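Local structure of transcriptional regulator, TetR family (Legionella pneumophila subsp. pneumophila str. Philadelphia 1, 3ON4) at residues I88-F91 with F92-I95; L98-N101 with S102-M106; N7-T11 with K12-L16. The protein probably binds DNA through a helix-turn-helix domain and regulates transcription, as members of the TetR family generally do. All coordinates share one frame; numbering follows the deposited sequence.

Contact 1 (I88-F91 with F92-I95); sequences IQKF and FDAI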
loop_
_atom_site.group_PDB
_atom_site.type_symbol
_atom_site.label_atom_id
_atom_site.label_comp_id
_atom_site.label_asym_id
_atom_site.label_seq_id
_atom_site.Cartn_x
_atom_site.Cartn_y
_atom_site.Cartn_z
ATOM N N ILE A 88 -0.296 21.465 -4.384
ATOM C CA ILE A 88 -0.532 20.197 -3.714
ATOM C C ILE A 88 -1.852 19.604 -4.208
ATOM O O ILE A 88 -1.919 18.416 -4.490
ATOM C CB ILE A 88 -0.594 20.336 -2.167
ATOM C CG1 ILE A 88 0.711 20.934 -1.573
ATOM C CG2 ILE A 88 -0.932 18.976 -1.548
ATOM C CD1 ILE A 88 1.975 20.293 -2.098
ATOM N N GLN A 89 -2.906 20.418 -4.310
ATOM C CA GLN A 89 -4.197 19.918 -4.828
ATOM C C GLN A 89 -4.052 19.352 -6.252
ATOM O O GLN A 89 -4.597 18.283 -6.582
ATOM C CB GLN A 89 -5.282 21.023 -4.779
ATOM C CG GLN A 89 -5.691 21.442 -3.349
ATOM C CD GLN A 89 -6.553 22.704 -3.292
ATOM O OE1 GLN A 89 -6.442 23.600 -4.139
ATOM N NE2 GLN A 89 -7.397 22.792 -2.269
ATOM N N LYS A 90 -3.297 20.048 -7.096
ATOM C CA LYS A 90 -3.108 19.603 -8.481
ATOM C C LYS A 90 -2.210 18.372 -8.568
ATOM O O LYS A 90 -2.386 17.532 -9.459
ATOM C CB LYS A 90 -2.547 20.733 -9.361
ATOM C CG LYS A 90 -3.478 21.902 -9.561
ATOM C CD LYS A 90 -4.742 21.582 -10.377
ATOM C CE LYS A 90 -5.615 22.836 -10.491
ATOM N NZ LYS A 90 -6.949 22.642 -11.163
ATOM N N PHE A 91 -1.255 18.262 -7.646
ATOM C CA PHE A 91 -0.458 17.046 -7.508
ATOM C C PHE A 91 -1.374 15.848 -7.281
ATOM O O PHE A 91 -1.246 14.829 -7.966
ATOM C CB PHE A 91 0.556 17.192 -6.369
ATOM C CG PHE A 91 0.964 15.898 -5.742
ATOM C CD1 PHE A 91 1.969 15.123 -6.301
ATOM C CD2 PHE A 91 0.358 15.464 -4.576
ATOM C CE1 PHE A 91 2.345 13.935 -5.707
ATOM C CE2 PHE A 91 0.738 14.281 -3.981
ATOM C CZ PHE A 91 1.715 13.521 -4.535
ATOM N N PHE A 92 -2.316 15.966 -6.347
ATOM C CA PHE A 92 -3.246 14.858 -6.111
ATOM C C PHE A 92 -4.108 14.561 -7.343
ATOM O O PHE A 92 -4.275 13.384 -7.709
ATOM C CB PHE A 92 -4.110 15.104 -4.880
ATOM C CG PHE A 92 -4.941 13.902 -4.473
ATOM C CD1 PHE A 92 -4.378 12.637 -4.420
ATOM C CD2 PHE A 92 -6.277 14.044 -4.152
ATOM C CE1 PHE A 92 -5.149 11.522 -4.039
ATOM C CE2 PHE A 92 -7.049 12.930 -3.784
ATOM C CZ PHE A 92 -6.471 11.686 -3.717
ATOM N N ASP A 93 -4.614 15.605 -8.005
ATOM C CA ASP A 93 -5.351 15.424 -9.278
ATOM C C ASP A 93 -4.505 14.673 -10.321
ATOM O O ASP A 93 -4.996 13.760 -11.005
ATOM C CB ASP A 93 -5.831 16.765 -9.860
ATOM C CG ASP A 93 -6.937 17.438 -9.033
ATOM O OD1 ASP A 93 -7.598 16.804 -8.167
ATOM O OD2 ASP A 93 -7.176 18.639 -9.290
ATOM N N ALA A 94 -3.226 15.030 -10.433
ATOM C CA ALA A 94 -2.318 14.349 -11.371
ATOM C C ALA A 94 -2.148 12.858 -11.017
ATOM O O ALA A 94 -2.124 12.020 -11.909
ATOM C CB ALA A 94 -0.956 15.041 -11.423
ATOM N N ILE A 95 -2.066 12.546 -9.731
ATOM C CA ILE A 95 -1.957 11.151 -9.263
ATOM C C ILE A 95 -3.271 10.414 -9.583
ATOM O O ILE A 95 -3.250 9.290 -10.075
ATOM C CB ILE A 95 -1.662 11.056 -7.769
ATOM C CG1 ILE A 95 -0.269 11.635 -7.445
ATOM C CG2 ILE A 95 -1.759 9.578 -7.290
ATOM C CD1 ILE A 95 0.904 10.945 -8.187
HETATM O O HOH W 1 -6.988 17.376 -5.539
#

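Contact 2 (L98-N101 with S102-M106); sequences LTYN and SENKM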
loop_
_atom_site.group_PDB
_atom_site.type_symbol
_atom_site.label_atom_id
_atom_site.label_comp_id
_atom_site.label_asym_id
_atom_site.label_seq_id
_atom_site.Cartn_x
_atom_site.Cartn_y
_atom_site.Cartn_z
ATOM N N LEU A 98 -3.453 9.198 -13.111
ATOM C CA LEU A 98 -2.558 8.092 -13.422
ATOM C C LEU A 98 -2.969 6.795 -12.704
ATOM O O LEU A 98 -2.446 5.714 -13.025
ATOM C CB LEU A 98 -1.135 8.467 -13.019
ATOM C CG LEU A 98 -0.464 9.573 -13.829
ATOM C CD1 LEU A 98 0.771 10.068 -13.076
ATOM C CD2 LEU A 98 -0.122 9.039 -15.208
ATOM N N THR A 99 -3.871 6.893 -11.732
ATOM C CA THR A 99 -4.169 5.748 -10.856
ATOM C C THR A 99 -5.664 5.425 -10.913
ATOM O O THR A 99 -6.146 4.817 -11.882
ATOM C CB THR A 99 -3.617 5.986 -9.434
ATOM O OG1 THR A 99 -4.242 7.139 -8.846
ATOM C CG2 THR A 99 -2.061 6.198 -9.484
ATOM N N TYR A 100 -6.405 5.850 -9.902
ATOM C CA TYR A 100 -7.809 5.523 -9.767
ATOM C C TYR A 100 -8.643 5.813 -11.013
ATOM O O TYR A 100 -9.510 5.024 -11.369
ATOM C CB TYR A 100 -8.371 6.271 -8.568
ATOM C CG TYR A 100 -9.792 5.986 -8.254
ATOM C CD1 TYR A 100 -10.812 6.795 -8.761
ATOM C CD2 TYR A 100 -10.135 4.947 -7.410
ATOM C CE1 TYR A 100 -12.135 6.553 -8.459
ATOM C CE2 TYR A 100 -11.476 4.688 -7.096
ATOM C CZ TYR A 100 -12.462 5.508 -7.616
ATOM O OH TYR A 100 -13.788 5.277 -7.325
ATOM N N ASN A 101 -8.397 6.933 -11.678
ATOM C CA ASN A 101 -9.178 7.285 -12.857
ATOM C C ASN A 101 -8.834 6.407 -14.082
ATOM O O ASN A 101 -9.633 6.288 -14.990
ATOM C CB ASN A 101 -8.965 8.740 -13.247
ATOM C CG ASN A 101 -9.469 9.732 -12.209
ATOM O OD1 ASN A 101 -10.224 9.384 -11.284
ATOM N ND2 ASN A 101 -9.082 11.002 -12.392
ATOM N N SER A 102 -7.643 5.823 -14.104
ATOM C CA SER A 102 -7.194 5.015 -15.244
ATOM C C SER A 102 -7.413 3.535 -14.931
ATOM O O SER A 102 -6.542 2.855 -14.376
ATOM C CB SER A 102 -5.719 5.291 -15.549
ATOM O OG SER A 102 -5.265 4.517 -16.652
ATOM N N GLU A 103 -8.617 3.050 -15.227
ATOM C CA GLU A 103 -8.962 1.646 -15.023
ATOM C C GLU A 103 -8.630 1.128 -13.618
ATOM O O GLU A 103 -8.126 0.019 -13.460
ATOM C CB GLU A 103 -8.310 0.779 -16.114
ATOM C CG GLU A 103 -8.750 1.206 -17.536
ATOM C CD GLU A 103 -8.140 0.379 -18.677
ATOM O OE1 GLU A 103 -7.280 -0.488 -18.426
ATOM O OE2 GLU A 103 -8.536 0.613 -19.833
ATOM N N ASN A 104 -8.918 1.957 -12.618
ATOM C CA ASN A 104 -8.838 1.593 -11.198
ATOM C C ASN A 104 -7.436 1.130 -10.787
ATOM O O ASN A 104 -7.296 0.273 -9.914
ATOM C CB ASN A 104 -9.855 0.494 -10.887
ATOM C CG ASN A 104 -10.132 0.355 -9.409
ATOM O OD1 ASN A 104 -10.335 1.352 -8.703
ATOM N ND2 ASN A 104 -10.149 -0.872 -8.929
ATOM N N LYS A 105 -6.412 1.731 -11.398
ATOM C CA LYS A 105 -5.033 1.428 -11.090
ATOM C C LYS A 105 -4.554 1.934 -9.737
ATOM O O LYS A 105 -5.055 2.930 -9.200
ATOM C CB LYS A 105 -4.104 1.966 -12.172
ATOM C CG LYS A 105 -4.099 1.128 -13.449
ATOM C CD LYS A 105 -3.527 1.905 -14.607
ATOM C CE LYS A 105 -3.891 1.307 -15.950
ATOM N NZ LYS A 105 -3.528 2.246 -17.042
HETATM N N MSE A 106 -3.569 1.224 -9.194
HETATM C CA MSE A 106 -2.837 1.694 -8.029
HETATM C C MSE A 106 -1.628 2.494 -8.509
HETATM O O MSE A 106 -1.176 2.346 -9.654
HETATM C CB MSE A 106 -2.388 0.477 -7.203
HETATM C CG MSE A 106 -1.588 0.755 -5.944
HETATM SE SE MSE A 106 -2.494 1.956 -4.716
HETATM C CE MSE A 106 -1.068 2.175 -3.432
HETATM O O HOH W 2 -10.263 4.331 -17.453
#

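Contact 3 (N7-T11 with K12-L16); sequences NISNT and KERIL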
loop_
_atom_site.group_PDB
_atom_site.type_symbol
_atom_site.label_atom_id
_atom_site.label_comp_id
_atom_site.label_asym_id
_atom_site.label_seq_id
_atom_site.Cartn_x
_atom_site.Cartn_y
_atom_site.Cartn_z
ATOM N N ASN A 7 3.434 9.282 -35.601
ATOM C CA ASN A 7 3.314 9.068 -34.179
ATOM C C ASN A 7 2.999 7.609 -33.851
ATOM O O ASN A 7 1.991 7.323 -33.242
ATOM C CB ASN A 7 2.206 9.970 -33.617
ATOM C CG ASN A 7 2.005 9.777 -32.138
ATOM O OD1 ASN A 7 2.974 9.618 -31.398
ATOM N ND2 ASN A 7 0.749 9.762 -31.698
ATOM N N ILE A 8 3.873 6.695 -34.254
ATOM C CA ILE A 8 3.691 5.271 -33.961
ATOM C C ILE A 8 4.615 4.886 -32.790
ATOM O O ILE A 8 5.814 5.153 -32.827
ATOM C CB ILE A 8 3.976 4.403 -35.225
ATOM C CG1 ILE A 8 3.568 2.947 -34.994
ATOM C CG2 ILE A 8 5.431 4.501 -35.646
ATOM C CD1 ILE A 8 2.993 2.304 -36.221
ATOM N N SER A 9 4.058 4.303 -31.732
ATOM C CA SER A 9 4.889 3.817 -30.639
ATOM C C SER A 9 5.713 2.627 -31.121
ATOM O O SER A 9 5.157 1.674 -31.703
ATOM C CB SER A 9 4.055 3.367 -29.437
ATOM O OG SER A 9 3.354 4.442 -28.868
ATOM N N ASN A 10 7.006 2.668 -30.849
ATOM C CA ASN A 10 7.886 1.540 -31.158
ATOM C C ASN A 10 7.662 0.371 -30.184
ATOM O O ASN A 10 6.923 0.494 -29.197
ATOM C CB ASN A 10 9.365 1.965 -31.276
ATOM C CG ASN A 10 9.996 2.446 -29.960
ATOM O OD1 ASN A 10 9.651 2.007 -28.855
ATOM N ND2 ASN A 10 10.963 3.351 -30.093
ATOM N N THR A 11 8.271 -0.769 -30.485
ATOM C CA THR A 11 8.014 -1.981 -29.725
ATOM C C THR A 11 8.373 -1.809 -28.240
ATOM O O THR A 11 7.581 -2.180 -27.371
ATOM C CB THR A 11 8.744 -3.192 -30.328
ATOM O OG1 THR A 11 8.358 -3.318 -31.703
ATOM C CG2 THR A 11 8.367 -4.468 -29.563
ATOM N N LYS A 12 9.518 -1.205 -27.981
ATOM C CA LYS A 12 9.993 -0.952 -26.618
ATOM C C LYS A 12 8.985 -0.122 -25.824
ATOM O O LYS A 12 8.652 -0.464 -24.682
ATOM C CB LYS A 12 11.332 -0.246 -26.631
ATOM C CG LYS A 12 12.071 -0.272 -25.309
ATOM C CD LYS A 12 13.495 0.249 -25.454
ATOM C CE LYS A 12 14.232 0.143 -24.133
ATOM N NZ LYS A 12 15.642 0.573 -24.233
ATOM N N GLU A 13 8.512 0.956 -26.436
ATOM C CA GLU A 13 7.563 1.841 -25.773
ATOM C C GLU A 13 6.241 1.135 -25.505
ATOM O O GLU A 13 5.657 1.302 -24.440
ATOM C CB GLU A 13 7.327 3.147 -26.551
ATOM C CG GLU A 13 6.103 3.907 -25.983
ATOM C CD GLU A 13 6.109 5.396 -26.240
ATOM O OE1 GLU A 13 6.752 5.837 -27.211
ATOM O OE2 GLU A 13 5.443 6.119 -25.460
ATOM N N ARG A 14 5.765 0.331 -26.447
ATOM C CA ARG A 14 4.490 -0.359 -26.219
ATOM C C ARG A 14 4.628 -1.400 -25.102
ATOM O O ARG A 14 3.680 -1.628 -24.323
ATOM C CB ARG A 14 3.945 -0.969 -27.512
ATOM C CG ARG A 14 3.583 0.056 -28.566
ATOM C CD ARG A 14 2.528 -0.457 -29.551
ATOM N NE ARG A 14 2.761 -1.828 -29.996
ATOM C CZ ARG A 14 1.849 -2.618 -30.569
ATOM N NH1 ARG A 14 2.195 -3.838 -30.937
ATOM N NH2 ARG A 14 0.596 -2.203 -30.774
ATOM N N ILE A 15 5.805 -2.018 -25.001
ATOM C CA ILE A 15 6.065 -2.994 -23.931
ATOM C C ILE A 15 6.049 -2.272 -22.594
ATOM O O ILE A 15 5.392 -2.702 -21.644
ATOM C CB ILE A 15 7.430 -3.743 -24.091
ATOM C CG1 ILE A 15 7.383 -4.704 -25.270
ATOM C CG2 ILE A 15 7.757 -4.495 -22.778
ATOM C CD1 ILE A 15 8.766 -5.146 -25.826
ATOM N N LEU A 16 6.758 -1.153 -22.527
ATOM C CA LEU A 16 6.803 -0.376 -21.303
ATOM C C LEU A 16 5.391 0.070 -20.872
ATOM O O LEU A 16 5.026 -0.059 -19.698
ATOM C CB LEU A 16 7.717 0.833 -21.458
ATOM C CG LEU A 16 9.214 0.506 -21.488
ATOM C CD1 LEU A 16 10.011 1.710 -22.045
ATOM C CD2 LEU A 16 9.694 0.086 -20.097
HETATM O O HOH W 3 7.936 4.912 -29.265
HETATM O O HOH W 4 5.140 -3.375 -31.425
#

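Contact 1 (I88-F91 with F92-I95)
CG1 of I95 sits over one face of the F91 ring, 4.2 Å from the ring centroid and displaced toward the CE1 and CZ rim, a CH-pi contact between residues one helical turn apart. The two side chains run alongside each other and point the same way. F91 is placed for this by its first torsion: CG is anti to the backbone N (chi1 154°), which swings the ring along the helix toward I95. Ring and branched chain suit this side of the helix, where F91 also packs on I134 and L138 of helix 121-144 and I95 on V163 and L167 of helix 149-173.

On the polar side, K90 and D93 come near each other without pairing. NZ of K90 stays 4.4 Å from OD2 of D93, beyond a salt bridge, so any attraction is probably modest. The D93 carboxylate instead folds back beside its own backbone N (chi1 -69°), where a water donates to D93 OD1 at 2.8 Å and to the carbonyl O of Q89 at the same distance. That oxygen therefore has two donors, the water and the D93 backbone N at 3.0 Å. NE2 of Q89 is hydrogen-bonded to D187 OD1 of helix 177-189.

Behind these side chains run the i to i+4 backbone bonds of an alpha-helix, the shortest being A94 N to K90 O at 2.8 Å. The chemistry is mixed: the F91 and I95 pair lies among buried side chains and is held by dispersion, while K90, D93 and the water form the more exposed, polar part.

Contact 2 (L98-N101 with S102-M106)
The Y100 ring overlaps the amide of N104, whose OD1 comes to it obliquely, 3.8 Å from CD2 and little farther from CE2, with the ring and amide planes 75° apart. Tyrosine suits a partly exposed place, since its ring carbons can lie against an amide and its polar hydroxyl tolerates incomplete burial. E103 and N104 both have positive phi and psi, a backbone shape that asparagine tolerates well, and CG of N104, anti to the backbone N (chi1 -163°), brings the amide back to the ring.

The chain reverses here through a type I beta turn from T99 to S102. Its closing bond, S102 N to T99 O at 2.9 Å, is bent, with the donor 49° out of the carbonyl plane. T99 O also receives a weak bond from K105 N at 3.1 Å, so one oxygen ties both the turn and the returning part of the loop. N104 N to Y100 O is another weak bond, at 3.4 Å, and a water joins N101 O to E103 N.

K105 lays its CB 3.5 Å from T99 O, then extends so that NZ donates to S102 OG at 2.9 Å. The serine hydroxyl is thus an acceptor at the far end of the lysine. CG2 of T99 lies 3.9 Å from the carbonyl C of M106, a selenomethionine, while T99 OG1 bonds back to I95 O.

This loop joins helix 84-98 to helix 108-115. K105 rests on A21, Q24 and K25 of helix 11-26, E103 forms a salt bridge to K25, and M106 packs on E164, L167 and R171 of helix 149-173.

Contact 3 (N7-T11 with K12-L16)
OD1 of N10 accepts from the backbone N of E13 at 2.9 Å, with an N-H...O angle of 162° and the donor almost straight out from the side-chain carbonyl. The bond caps the helix that follows. CG of N10 stands between its backbone N and carbonyl carbon (chi1 67°), the setting common at N-caps, which turns the amide forward over the first turn. Asparagine suits an N-cap because its short side chain can stand in for the carbonyl that a preceding turn would have supplied. OD1 also lies 3.6 Å from CB of K12.

The carboxylate of E13 reaches back toward the cap residue. A water there accepts from N10 N at 2.9 Å, but its contact with E13 OE1 is implausibly short, so the link is doubtful in detail; the water may stand in for the direct return bond of a capping box. A negative group beside the start of a helix would probably interact favourably with the helix dipole.

In the conformer of R14 described here, one of two, CG of R14 passes alongside CB of S9 at 3.5 Å, an aliphatic touch between methylene groups. On the inner side CG2 of T11, held anti to its backbone N (chi1 -56° for OG1), meets CD1 of I15 at 3.8 Å. I15 also packs on I36, I47 and L57, with H50 alongside, in the core of a small helical bundle.

The arrangement is an N-cap opening the first helix of a TetR-type domain, whose predicted helix-turn-helix follows helix 11-26 in the chain.

How the contacts relate
Along the chain the order is contact 3, contact 1, contact 2. Contact 3 opens helix 11-26 in the N-terminal, probably DNA-binding part; contact 1 lies within helix 84-98, and contact 2 is the loop that leaves that helix before helix 108-115. Contacts 1 and 2 are about 14 Å apart between centres and both belong to the C-terminal domain, whereas contact 3 lies about 27 Å from contact 1 and about 21 Å from contact 2, centre to centre, touching neither. Contact 2 nevertheless rests on the later part of the helix that contact 3 begins. The loop thus touches both parts of the fold.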